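Local atomic coordinates of fumarylacetoacetate hydrolase (Burkholderia xenovorans, PDB entry 5TI1), a protein that probably hydrolyses fumarylacetoacetate to fumarate and acetoacetate, the last step of phenylalanine and tyrosine breakdown, using a bound magnesium ion. Residues Arg201-Gln206 with Arg221-Glu226; Ser262-Gln267 with Phe386-Glu391. All blocks are in the same frame, centred on the assembly; numbering follows the deposited sequence.

Interaction 1: Arg201-Gln206 with Arg221-Glu226; sequences RRPNGQ and RKLDIE. With MG (magnesium ion), chain K.
Two sheets of the C-terminal FAH-family region meet where Arg202 and Pro203, at the break in strand 200-207, pack against Leu223 at the start of strand 223-233, the strand that three residues later supplies a ligand to the magnesium ion. Arg202 provides most of the surface that 201-206 brings to Leu223. Its CG lies anti to the backbone N (chi1 177°) and the chain runs straight on before bending at chi3, which brings NH1 to 3.7 Å from Leu223 CB. Leu223 CD2 lies over one face of the guanidinium, about 4.0 Å above the plane and displaced toward the rim, so a methyl group rather than a charge covers the flat cation there. Pro203 adds a looser apolar touch on the other methyl branch, with its CD 4.3 Å from Leu223 CD1.

No direct hydrogen bond joins the two segments; a water does so instead. Lying in the guanidinium plane at its edge, it accepts from Arg202 NH1 at 3.0 Å and from the backbone N of Leu223 at 2.9 Å. The rest of this buried cation is held from elsewhere: NE forms a salt bridge with Asp413, NH2 bonds to the carbonyl of Ile411, and NH1 also bonds to that of Cys220. With all three nitrogens engaged, the group's rotation is fixed and its face is kept against Leu223.

Beyond Leu223 the strand leads to Glu226, whose OE2 binds the magnesium ion at 2.2 Å; Asp153, Glu228 and Asp260 supply the other protein ligands. The example shows apolar packing and a bridging water joining two sheets beside a strand that continues into the carboxylate-bound metal site of the FAH fold.

Interaction 2: Ser262-Gln267 with Phe386-Glu391; sequences SARDIQ and FGSLLE
Van der Waals packing of a leucine on an arginine supplies the contact between Arg264, in the first turn of helix 264-270, and Leu390, in helix 389-392. The two side chains lie across one another: Leu390 CB approaches Arg264 NE at 3.5 Å, while Leu390 CD2 reaches Arg264 CD at 3.7 Å. The same CD2 lies over one face of the guanidinium, and Ser262 CB over the opposite one, both displaced toward the rim. Ser388 joins through CB, 3.9 Å from Arg264 NH2.

Charge pairing fixes the same guanidinium from outside the two segments. Arg264 NE forms a salt bridge with Asp224 and NH2 another with Glu226, and the extended chain from CG to NE carries the group out to both acids.

Hydrogen bonding organises the helix start that bears Leu390. Ser388 is its N-cap: with OG between the backbone N and the carbonyl carbon (chi1 68°), it accepts from Glu391 N at 3.1 Å (N-H...O angle 156°). The same OG donates to Glu391 OE2 at 2.7 Å, using the anti lone pair of that oxygen. Asp224 takes the N-H groups of Leu389 and Leu390, so this acid joins the helix start to the arginine. The whole is a capped helix N-terminus set against a second-shell arginine that holds the magnesium ligand Glu226.

Interactions 1 and 2, with centres 9 Å apart, both reach one sheet, through 221-226 and 262-267, on the neighbouring strands 223-233 and 252-263. Asp224 N lies 2.8 Å from Ser262 O, and Arg221 N 2.7 Å from Asp265 OD2; both are probable hydrogen bonds. Nearer the metal, Glu226 CG packs on Ser262 OG at 3.5 Å. Asp224 OD2, 3.4 Å from Ser388 CB, joins 221-226 to 386-391. The principle is one of shells: 221-226 carries a magnesium ligand, 262-267 holds Glu226 through Arg264, and 386-391 packs on that arginine and on Asp224. Gln267 is a predicted substrate-binding residue, and the side chain of Ser388 is about 4 Å from that of His160, the predicted proton acceptor.

Interaction 1: Arg201-Gln206 with Arg221-Glu226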
# COMPACT_ATOMS: atom_id res chain seq x y z
N ARG B 201 3.07 17.76 -9.36
CA ARG B 201 3.38 19.03 -8.72
C ARG B 201 4.62 18.87 -7.85
O ARG B 201 4.71 17.91 -7.06
CB ARG B 201 2.22 19.55 -7.88
CG ARG B 201 2.55 20.96 -7.38
CD ARG B 201 1.37 21.70 -6.82
NE ARG B 201 0.25 21.84 -7.75
CZ ARG B 201 0.09 22.82 -8.62
NH1 ARG B 201 1.00 23.78 -8.75
NH2 ARG B 201 -0.99 22.84 -9.40
N ARG B 202 5.57 19.78 -8.02
CA ARG B 202 6.76 19.81 -7.19
C ARG B 202 6.34 19.84 -5.73
O ARG B 202 5.57 20.74 -5.33
CB ARG B 202 7.64 21.02 -7.52
CG ARG B 202 8.88 21.17 -6.63
CD ARG B 202 9.70 22.42 -7.02
NE ARG B 202 10.09 22.41 -8.43
CZ ARG B 202 11.17 21.80 -8.90
NH1 ARG B 202 11.99 21.16 -8.07
NH2 ARG B 202 11.44 21.83 -10.21
N PRO B 203 6.79 18.90 -4.91
CA PRO B 203 6.37 18.88 -3.50
C PRO B 203 7.09 19.92 -2.67
O PRO B 203 8.27 20.23 -2.90
CB PRO B 203 6.75 17.46 -3.05
CG PRO B 203 7.89 17.05 -3.99
CD PRO B 203 7.54 17.69 -5.31
N ASN B 204 6.37 20.49 -1.71
CA ASN B 204 7.01 21.13 -0.57
C ASN B 204 7.27 20.08 0.50
O ASN B 204 6.67 19.01 0.51
CB ASN B 204 6.13 22.25 -0.01
CG ASN B 204 5.94 23.39 -0.99
OD1 ASN B 204 6.90 23.91 -1.55
ND2 ASN B 204 4.69 23.76 -1.21
N GLY B 205 8.18 20.41 1.42
CA GLY B 205 8.47 19.49 2.51
C GLY B 205 9.57 20.04 3.38
O GLY B 205 10.01 21.18 3.21
N GLN B 206 10.02 19.21 4.32
CA GLN B 206 11.12 19.59 5.20
C GLN B 206 12.44 19.36 4.49
O GLN B 206 12.69 18.28 3.96
CB GLN B 206 11.08 18.80 6.51
CG GLN B 206 9.83 19.02 7.34
CD GLN B 206 10.01 18.66 8.81
OE1 GLN B 206 11.14 18.60 9.31
NE2 GLN B 206 8.90 18.42 9.51
N ARG B 221 14.22 21.05 -3.98
CA ARG B 221 15.24 21.53 -4.90
C ARG B 221 15.96 20.42 -5.67
O ARG B 221 16.83 20.73 -6.48
CB ARG B 221 16.29 22.38 -4.16
CG ARG B 221 15.76 23.65 -3.52
CD ARG B 221 16.81 24.29 -2.63
NE ARG B 221 16.24 25.27 -1.72
CZ ARG B 221 16.92 25.95 -0.80
NH1 ARG B 221 18.23 25.75 -0.66
NH2 ARG B 221 16.31 26.83 -0.02
N LYS B 222 15.63 19.15 -5.42
CA LYS B 222 16.29 18.03 -6.09
C LYS B 222 15.22 17.03 -6.55
O LYS B 222 15.15 15.90 -6.08
CB LYS B 222 17.32 17.37 -5.18
CG LYS B 222 18.55 18.21 -4.94
CD LYS B 222 19.67 17.35 -4.38
CE LYS B 222 20.92 18.17 -4.13
NZ LYS B 222 21.99 17.28 -3.63
N LEU B 223 14.39 17.48 -7.48
CA LEU B 223 13.34 16.64 -8.04
C LEU B 223 13.92 15.78 -9.16
O LEU B 223 14.56 16.29 -10.09
CB LEU B 223 12.21 17.51 -8.57
CG LEU B 223 10.99 16.79 -9.12
CD1 LEU B 223 10.33 15.94 -8.01
CD2 LEU B 223 10.05 17.81 -9.72
N ASP B 224 13.70 14.47 -9.07
CA ASP B 224 14.37 13.54 -9.95
C ASP B 224 13.38 12.49 -10.44
O ASP B 224 12.32 12.28 -9.85
CB ASP B 224 15.57 12.89 -9.24
CG ASP B 224 16.59 12.30 -10.21
OD1 ASP B 224 16.36 12.36 -11.43
OD2 ASP B 224 17.63 11.78 -9.74
N ILE B 225 13.74 11.86 -11.56
CA ILE B 225 13.04 10.66 -12.03
C ILE B 225 13.68 9.44 -11.40
O ILE B 225 14.79 9.51 -10.85
CB ILE B 225 13.10 10.52 -13.56
CG1 ILE B 225 14.51 10.10 -13.98
CG2 ILE B 225 12.66 11.81 -14.24
CD1 ILE B 225 14.67 9.83 -15.44
N GLU B 226 13.01 8.30 -11.52
CA GLU B 226 13.65 7.00 -11.38
C GLU B 226 13.09 6.14 -12.50
O GLU B 226 11.91 5.77 -12.47
CB GLU B 226 13.42 6.37 -10.01
CG GLU B 226 14.05 7.18 -8.88
CD GLU B 226 14.43 6.34 -7.68
OE1 GLU B 226 15.41 6.68 -6.99
OE2 GLU B 226 13.74 5.34 -7.42
MG MG K . 12.35 3.72 -7.00
O HOH W 1 14.61 19.99 -8.99

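Interaction 2: Ser262-Gln267 with Phe386-Glu391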
# COMPACT_ATOMS: atom_id res chain seq x y z
N SER B 262 11.08 11.24 -7.43
CA SER B 262 11.79 11.30 -6.16
C SER B 262 12.17 12.74 -5.85
O SER B 262 12.70 13.44 -6.71
CB SER B 262 13.05 10.44 -6.20
OG SER B 262 12.71 9.06 -6.23
N ALA B 263 11.91 13.16 -4.61
CA ALA B 263 12.39 14.44 -4.07
C ALA B 263 13.57 14.12 -3.16
O ALA B 263 13.39 13.77 -1.99
CB ALA B 263 11.29 15.17 -3.33
N ARG B 264 14.79 14.22 -3.71
CA ARG B 264 15.93 13.61 -3.04
C ARG B 264 16.37 14.38 -1.81
O ARG B 264 16.88 13.77 -0.86
CB ARG B 264 17.11 13.47 -4.00
CG ARG B 264 16.73 12.67 -5.20
CD ARG B 264 17.90 11.99 -5.83
NE ARG B 264 17.42 11.13 -6.90
CZ ARG B 264 16.94 9.90 -6.70
NH1 ARG B 264 16.90 9.38 -5.48
NH2 ARG B 264 16.51 9.21 -7.74
N ASP B 265 16.20 15.70 -1.80
CA ASP B 265 16.53 16.45 -0.59
C ASP B 265 15.54 16.17 0.52
O ASP B 265 15.92 16.06 1.69
CB ASP B 265 16.64 17.96 -0.88
CG ASP B 265 15.48 18.51 -1.69
OD1 ASP B 265 14.61 17.75 -2.14
OD2 ASP B 265 15.44 19.75 -1.89
N ILE B 266 14.25 16.05 0.19
CA ILE B 266 13.27 15.59 1.17
C ILE B 266 13.64 14.19 1.66
O ILE B 266 13.48 13.88 2.85
CB ILE B 266 11.85 15.63 0.56
CG1 ILE B 266 11.42 17.08 0.29
CG2 ILE B 266 10.83 14.96 1.48
CD1 ILE B 266 10.01 17.21 -0.26
N GLN B 267 14.17 13.35 0.77
CA GLN B 267 14.47 11.97 1.15
C GLN B 267 15.62 11.92 2.15
O GLN B 267 15.54 11.19 3.16
CB GLN B 267 14.81 11.13 -0.08
CG GLN B 267 15.07 9.65 0.26
CD GLN B 267 15.44 8.80 -0.96
OE1 GLN B 267 14.58 8.41 -1.74
NE2 GLN B 267 16.73 8.50 -1.10
N PHE B 386 22.44 5.70 -17.18
CA PHE B 386 21.95 5.70 -15.81
C PHE B 386 20.49 6.13 -15.78
O PHE B 386 20.02 6.89 -16.62
CB PHE B 386 22.79 6.64 -14.94
CG PHE B 386 24.25 6.32 -14.94
CD1 PHE B 386 24.71 5.05 -15.24
CD2 PHE B 386 25.18 7.30 -14.63
CE1 PHE B 386 26.06 4.76 -15.25
CE2 PHE B 386 26.54 7.02 -14.64
CZ PHE B 386 26.98 5.74 -14.95
N GLY B 387 19.77 5.62 -14.78
CA GLY B 387 18.33 5.81 -14.71
C GLY B 387 17.85 6.97 -13.87
O GLY B 387 16.65 7.02 -13.56
N SER B 388 18.72 7.91 -13.50
CA SER B 388 18.29 9.07 -12.73
C SER B 388 19.20 10.25 -13.03
O SER B 388 20.38 10.07 -13.32
CB SER B 388 18.30 8.77 -11.23
OG SER B 388 19.63 8.60 -10.76
N LEU B 389 18.64 11.46 -12.93
CA LEU B 389 19.49 12.65 -13.04
C LEU B 389 20.52 12.69 -11.93
O LEU B 389 21.63 13.19 -12.15
CB LEU B 389 18.64 13.93 -13.01
CG LEU B 389 17.87 14.35 -14.27
CD1 LEU B 389 18.80 14.42 -15.46
CD2 LEU B 389 16.72 13.41 -14.56
N LEU B 390 20.19 12.15 -10.75
CA LEU B 390 21.17 12.04 -9.68
C LEU B 390 22.44 11.33 -10.16
O LEU B 390 23.56 11.78 -9.89
CB LEU B 390 20.56 11.32 -8.48
CG LEU B 390 21.55 10.96 -7.37
CD1 LEU B 390 22.05 12.22 -6.67
CD2 LEU B 390 20.94 9.96 -6.37
N GLU B 391 22.28 10.22 -10.89
CA GLU B 391 23.45 9.54 -11.44
C GLU B 391 23.99 10.26 -12.67
O GLU B 391 25.20 10.48 -12.78
CB GLU B 391 23.11 8.10 -11.79
CG GLU B 391 22.58 7.26 -10.63
CD GLU B 391 21.84 6.05 -11.12
OE1 GLU B 391 22.48 5.00 -11.30
OE2 GLU B 391 20.62 6.15 -11.36